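PDB 5FCE: LPXTG family cell surface protein Fms2 from Enterococcus faecium DO, which probably acts as a cell-wall-anchored surface adhesin, the fragment here being its ligand-binding region. Local coordinates for residues P28-T42 and V54-G68. Numbering follows the deposited sequence.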
loop_
_atom_site.group_PDB
_atom_site.type_symbol
_atom_site.label_atom_id
_atom_site.label_comp_id
_atom_site.label_asym_id
_atom_site.label_seq_id
_atom_site.Cartn_x
_atom_site.Cartn_y
_atom_site.Cartn_z
ATOM N N PRO A 28 -3.023 -0.035 -11.540
ATOM C CA PRO A 28 -2.052 -0.919 -12.192
ATOM C C PRO A 28 -1.751 -0.468 -13.611
ATOM O O PRO A 28 -2.593 0.187 -14.237
ATOM C CB PRO A 28 -2.762 -2.270 -12.229
ATOM C CG PRO A 28 -4.236 -1.960 -12.119
ATOM C CD PRO A 28 -4.382 -0.606 -11.473
ATOM N N ASN A 29 -0.580 -0.835 -14.121
ATOM C CA ASN A 29 -0.208 -0.470 -15.482
ATOM C C ASN A 29 -0.683 -1.501 -16.502
ATOM O O ASN A 29 -0.698 -1.241 -17.707
ATOM C CB ASN A 29 1.308 -0.261 -15.607
ATOM C CG ASN A 29 2.097 -1.557 -15.470
ATOM O OD1 ASN A 29 1.698 -2.464 -14.742
ATOM N ND2 ASN A 29 3.228 -1.641 -16.167
ATOM N N LYS A 30 -1.082 -2.665 -16.005
ATOM C CA LYS A 30 -1.529 -3.748 -16.867
ATOM C C LYS A 30 -2.574 -4.554 -16.129
ATOM O O LYS A 30 -2.723 -4.413 -14.913
ATOM C CB LYS A 30 -0.348 -4.631 -17.259
ATOM C CG LYS A 30 0.330 -5.293 -16.083
ATOM C CD LYS A 30 1.529 -6.109 -16.534
ATOM C CE LYS A 30 1.108 -7.217 -17.491
ATOM N NZ LYS A 30 2.079 -8.349 -17.483
ATOM N N SER A 31 -3.316 -5.377 -16.860
ATOM C CA SER A 31 -4.329 -6.224 -16.248
ATOM C C SER A 31 -3.696 -7.544 -15.816
ATOM O O SER A 31 -3.037 -8.214 -16.616
ATOM C CB SER A 31 -5.487 -6.483 -17.220
ATOM O OG SER A 31 -6.200 -5.296 -17.504
ATOM N N VAL A 32 -3.890 -7.905 -14.550
ATOM C CA VAL A 32 -3.321 -9.121 -13.971
ATOM C C VAL A 32 -4.324 -9.712 -12.999
ATOM O O VAL A 32 -4.877 -8.998 -12.166
ATOM C CB VAL A 32 -2.017 -8.830 -13.178
ATOM C CG1 VAL A 32 -1.475 -10.114 -12.532
ATOM C CG2 VAL A 32 -0.956 -8.225 -14.072
ATOM N N ASN A 33 -4.557 -11.022 -13.092
ATOM C CA ASN A 33 -5.300 -11.718 -12.051
ATOM C C ASN A 33 -4.304 -12.488 -11.179
ATOM O O ASN A 33 -3.485 -13.255 -11.699
ATOM C CB ASN A 33 -6.321 -12.698 -12.651
ATOM C CG ASN A 33 -7.447 -12.000 -13.391
ATOM O OD1 ASN A 33 -7.874 -10.911 -13.009
ATOM N ND2 ASN A 33 -7.934 -12.624 -14.454
ATOM N N ALA A 34 -4.366 -12.287 -9.867
ATOM C CA ALA A 34 -3.460 -12.979 -8.948
ATOM C C ALA A 34 -4.197 -13.792 -7.884
ATOM O O ALA A 34 -5.108 -13.305 -7.213
ATOM C CB ALA A 34 -2.497 -11.993 -8.300
ATOM N N SER A 35 -3.769 -15.033 -7.708
ATOM C CA SER A 35 -4.358 -15.915 -6.706
ATOM C C SER A 35 -4.118 -15.445 -5.274
ATOM O O SER A 35 -5.033 -15.447 -4.444
ATOM C CB SER A 35 -3.789 -17.322 -6.898
ATOM O OG SER A 35 -4.207 -18.200 -5.878
ATOM N N ASP A 36 -2.883 -15.053 -4.982
ATOM C CA ASP A 36 -2.527 -14.660 -3.624
ATOM C C ASP A 36 -1.708 -13.383 -3.621
ATOM O O ASP A 36 -0.670 -13.291 -4.275
ATOM C CB ASP A 36 -1.764 -15.787 -2.936
ATOM C CG ASP A 36 -2.580 -17.039 -2.843
ATOM O OD1 ASP A 36 -3.349 -17.158 -1.867
ATOM O OD2 ASP A 36 -2.474 -17.875 -3.768
ATOM N N VAL A 37 -2.195 -12.389 -2.891
ATOM C CA VAL A 37 -1.574 -11.075 -2.895
ATOM C C VAL A 37 -1.267 -10.687 -1.443
ATOM O O VAL A 37 -2.022 -11.026 -0.540
ATOM C CB VAL A 37 -2.494 -10.044 -3.586
ATOM C CG1 VAL A 37 -1.993 -8.616 -3.389
ATOM C CG2 VAL A 37 -2.609 -10.356 -5.079
ATOM N N HIS A 38 -0.134 -10.031 -1.223
ATOM C CA HIS A 38 0.248 -9.572 0.114
ATOM C C HIS A 38 0.795 -8.171 -0.037
ATOM O O HIS A 38 1.834 -7.980 -0.670
ATOM C CB HIS A 38 1.337 -10.486 0.677
ATOM C CG HIS A 38 1.842 -10.084 2.030
ATOM N ND1 HIS A 38 3.070 -10.489 2.507
ATOM C CD2 HIS A 38 1.284 -9.338 3.013
ATOM C CE1 HIS A 38 3.247 -10.012 3.726
ATOM N NE2 HIS A 38 2.181 -9.302 4.054
ATOM N N ALA A 39 0.101 -7.189 0.525
ATOM C CA ALA A 39 0.529 -5.801 0.381
ATOM C C ALA A 39 1.091 -5.308 1.705
ATOM O O ALA A 39 0.470 -5.493 2.753
ATOM C CB ALA A 39 -0.626 -4.945 -0.072
ATOM N N VAL A 40 2.279 -4.710 1.665
ATOM C CA VAL A 40 2.958 -4.294 2.890
ATOM C C VAL A 40 3.323 -2.815 2.803
ATOM O O VAL A 40 4.025 -2.396 1.881
ATOM C CB VAL A 40 4.234 -5.133 3.164
ATOM C CG1 VAL A 40 4.947 -4.630 4.416
ATOM C CG2 VAL A 40 3.893 -6.607 3.325
ATOM N N LEU A 41 2.825 -2.022 3.750
ATOM C CA LEU A 41 3.214 -0.617 3.841
ATOM C C LEU A 41 4.426 -0.530 4.775
ATOM O O LEU A 41 4.394 -1.050 5.893
ATOM C CB LEU A 41 2.048 0.192 4.397
ATOM C CG LEU A 41 1.916 1.682 4.120
ATOM C CD1 LEU A 41 2.015 1.982 2.632
ATOM C CD2 LEU A 41 0.581 2.167 4.689
ATOM N N THR A 42 5.501 0.099 4.317
ATOM C CA THR A 42 6.749 0.068 5.073
ATOM C C THR A 42 7.423 1.434 5.095
ATOM O O THR A 42 7.194 2.255 4.200
ATOM C CB THR A 42 7.712 -0.998 4.489
ATOM O OG1 THR A 42 8.947 -0.991 5.209
ATOM C CG2 THR A 42 7.983 -0.715 3.028
ATOM N N VAL A 54 7.286 -2.329 9.368
ATOM C CA VAL A 54 5.915 -2.464 8.878
ATOM C C VAL A 54 4.966 -1.435 9.487
ATOM O O VAL A 54 4.822 -1.344 10.704
ATOM C CB VAL A 54 5.394 -3.898 9.132
ATOM C CG1 VAL A 54 3.953 -4.055 8.655
ATOM C CG2 VAL A 54 6.298 -4.894 8.420
ATOM N N ILE A 55 4.310 -0.668 8.625
ATOM C CA ILE A 55 3.283 0.268 9.050
ATOM C C ILE A 55 1.966 -0.497 9.045
ATOM O O ILE A 55 1.073 -0.260 9.866
ATOM C CB ILE A 55 3.244 1.465 8.080
ATOM C CG1 ILE A 55 4.569 2.237 8.156
ATOM C CG2 ILE A 55 2.055 2.402 8.362
ATOM C CD1 ILE A 55 4.796 3.165 6.945
ATOM N N GLY A 56 1.853 -1.439 8.112
ATOM C CA GLY A 56 0.708 -2.329 8.091
ATOM C C GLY A 56 0.747 -3.241 6.888
ATOM O O GLY A 56 1.534 -3.021 5.964
ATOM N N GLU A 57 -0.104 -4.264 6.896
ATOM C CA GLU A 57 -0.118 -5.249 5.824
ATOM C C GLU A 57 -1.476 -5.930 5.698
ATOM O O GLU A 57 -2.263 -5.952 6.641
ATOM C CB GLU A 57 0.979 -6.303 6.034
ATOM C CG GLU A 57 0.797 -7.124 7.295
ATOM C CD GLU A 57 1.957 -8.061 7.571
ATOM O OE1 GLU A 57 2.607 -8.532 6.607
ATOM O OE2 GLU A 57 2.202 -8.338 8.769
ATOM N N VAL A 58 -1.731 -6.515 4.532
ATOM C CA VAL A 58 -2.983 -7.220 4.310
ATOM C C VAL A 58 -2.726 -8.374 3.348
ATOM O O VAL A 58 -1.843 -8.293 2.486
ATOM C CB VAL A 58 -4.095 -6.271 3.777
ATOM C CG1 VAL A 58 -3.757 -5.749 2.386
ATOM C CG2 VAL A 58 -5.450 -6.966 3.776
ATOM N N TYR A 59 -3.477 -9.453 3.531
ATOM C CA TYR A 59 -3.411 -10.617 2.654
ATOM C C TYR A 59 -4.732 -10.734 1.906
ATOM O O TYR A 59 -5.808 -10.666 2.516
ATOM C CB TYR A 59 -3.152 -11.886 3.470
ATOM C CG TYR A 59 -1.784 -11.951 4.107
ATOM C CD1 TYR A 59 -0.693 -12.447 3.405
ATOM C CD2 TYR A 59 -1.586 -11.524 5.414
ATOM C CE1 TYR A 59 0.559 -12.512 3.989
ATOM C CE2 TYR A 59 -0.339 -11.584 6.004
ATOM C CZ TYR A 59 0.725 -12.081 5.286
ATOM O OH TYR A 59 1.970 -12.143 5.871
ATOM N N LEU A 60 -4.652 -10.891 0.590
ATOM C CA LEU A 60 -5.838 -10.900 -0.253
ATOM C C LEU A 60 -5.834 -12.129 -1.131
ATOM O O LEU A 60 -4.769 -12.641 -1.506
ATOM C CB LEU A 60 -5.864 -9.660 -1.146
ATOM C CG LEU A 60 -5.967 -8.328 -0.407
ATOM C CD1 LEU A 60 -5.590 -7.184 -1.337
ATOM C CD2 LEU A 60 -7.383 -8.148 0.127
ATOM N N LYS A 61 -7.025 -12.599 -1.483
ATOM C CA LYS A 61 -7.132 -13.765 -2.354
ATOM C C LYS A 61 -7.897 -13.400 -3.610
ATOM O O LYS A 61 -8.829 -12.597 -3.550
ATOM C CB LYS A 61 -7.840 -14.919 -1.631
ATOM C CG LYS A 61 -7.172 -15.345 -0.333
ATOM C CD LYS A 61 -7.710 -14.525 0.843
ATOM C CE LYS A 61 -6.876 -14.667 2.111
ATOM N NZ LYS A 61 -6.778 -13.363 2.825
ATOM N N ASP A 62 -7.487 -13.985 -4.737
ATOM C CA ASP A 62 -8.181 -13.856 -6.022
ATOM C C ASP A 62 -8.458 -12.414 -6.400
ATOM O O ASP A 62 -9.607 -11.983 -6.507
ATOM C CB ASP A 62 -9.457 -14.698 -6.021
ATOM C CG ASP A 62 -9.173 -16.166 -5.739
ATOM O OD1 ASP A 62 -8.331 -16.751 -6.456
ATOM O OD2 ASP A 62 -9.758 -16.720 -4.785
ATOM N N VAL A 63 -7.378 -11.675 -6.595
ATOM C CA VAL A 63 -7.471 -10.264 -6.912
ATOM C C VAL A 63 -7.477 -10.097 -8.429
ATOM O O VAL A 63 -6.756 -10.798 -9.158
ATOM C CB VAL A 63 -6.315 -9.476 -6.259
ATOM C CG1 VAL A 63 -6.377 -7.999 -6.649
ATOM C CG2 VAL A 63 -6.361 -9.619 -4.749
ATOM N N GLN A 64 -8.335 -9.200 -8.898
ATOM C CA GLN A 64 -8.467 -8.904 -10.315
ATOM C C GLN A 64 -8.085 -7.440 -10.537
ATOM O O GLN A 64 -8.825 -6.531 -10.144
ATOM C CB GLN A 64 -9.918 -9.163 -10.725
ATOM C CG GLN A 64 -10.328 -8.703 -12.107
ATOM C CD GLN A 64 -11.845 -8.566 -12.217
ATOM O OE1 GLN A 64 -12.361 -7.530 -12.646
ATOM N NE2 GLN A 64 -12.564 -9.615 -11.813
ATOM N N TRP A 65 -6.914 -7.220 -11.133
ATOM C CA TRP A 65 -6.444 -5.881 -11.464
ATOM C C TRP A 65 -6.695 -5.599 -12.938
ATOM O O TRP A 65 -6.379 -6.423 -13.802
ATOM C CB TRP A 65 -4.953 -5.733 -11.148
ATOM C CG TRP A 65 -4.661 -5.602 -9.673
ATOM C CD1 TRP A 65 -5.279 -4.758 -8.782
ATOM C CD2 TRP A 65 -3.661 -6.310 -8.924
ATOM N NE1 TRP A 65 -4.729 -4.913 -7.527
ATOM C CE2 TRP A 65 -3.738 -5.862 -7.588
ATOM C CE3 TRP A 65 -2.710 -7.289 -9.252
ATOM C CZ2 TRP A 65 -2.906 -6.362 -6.578
ATOM C CZ3 TRP A 65 -1.881 -7.779 -8.243
ATOM C CH2 TRP A 65 -1.987 -7.316 -6.925
ATOM N N THR A 66 -7.295 -4.447 -13.211
ATOM C CA THR A 66 -7.549 -4.012 -14.573
ATOM C C THR A 66 -6.732 -2.765 -14.867
ATOM O O THR A 66 -6.809 -1.780 -14.130
ATOM C CB THR A 66 -9.028 -3.709 -14.781
ATOM O OG1 THR A 66 -9.788 -4.887 -14.479
ATOM C CG2 THR A 66 -9.281 -3.306 -16.209
ATOM N N ALA A 67 -5.958 -2.826 -15.946
ATOM C CA ALA A 67 -5.046 -1.752 -16.344
ATOM C C ALA A 67 -5.729 -0.400 -16.319
ATOM O O ALA A 67 -6.766 -0.215 -16.962
ATOM C CB ALA A 67 -4.499 -2.017 -17.734
ATOM N N GLY A 68 -5.155 0.530 -15.557
ATOM C CA GLY A 68 -5.639 1.899 -15.517
ATOM C C GLY A 68 -6.859 2.142 -14.649
ATOM O O GLY A 68 -7.336 3.272 -14.558
HETATM O O HOH W 1 -7.454 -8.794 -14.520
HETATM O O HOH W 2 -3.522 -15.045 -0.072
#
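H38 and Y59, a non-hydrogen-bonded pair of the antiparallel strands 36-42 and 56-60, lay their rings together in an offset stack, centroids 3.9 Å apart and planes 14° from parallel. Both side chains point the same way, and Y59 CE1 sits over the centre of the imidazole, while V40 CG2 touches the opposite face near its rim. With CG of H38 anti to the backbone N (chi1 178°), the ring leans over toward the partner strand, where H38 NE2 donates to E57 OE1 at 2.7 Å. This carboxylate oxygen lies almost in the imidazole plane and is met on its anti side, somewhat out of the carboxylate plane; bond and stack together fix the ring's rotation.

The opposite face is apolar, and here V37 of strand 36-42 meets V63 and W65 of strand 63-65, past the corner. Both methyls of V37 abut the far end of the W65 indole, CG2 lying 3.6 Å from CH2, and V37 CG2 also meets V63 CG2. At the corner around S35 and D62 the pairing passes to strands 32-34 and 63-65. Beyond them, S31 OG accepts an almost straight bond from A67 N (2.9 Å), and a water bridges N33 OD1 and W65 O. At the opposite end I55 and G56 both face L41 in a classic beta bulge: I55 N and, weakly, G56 N donate to L41 O.

Strand 36-42 continues the sheet into strand 91-96, whose V94 and Y96 contact W65; F6 and Y71 meet the indole edge-to-face, and V58 packs on strand 71-76.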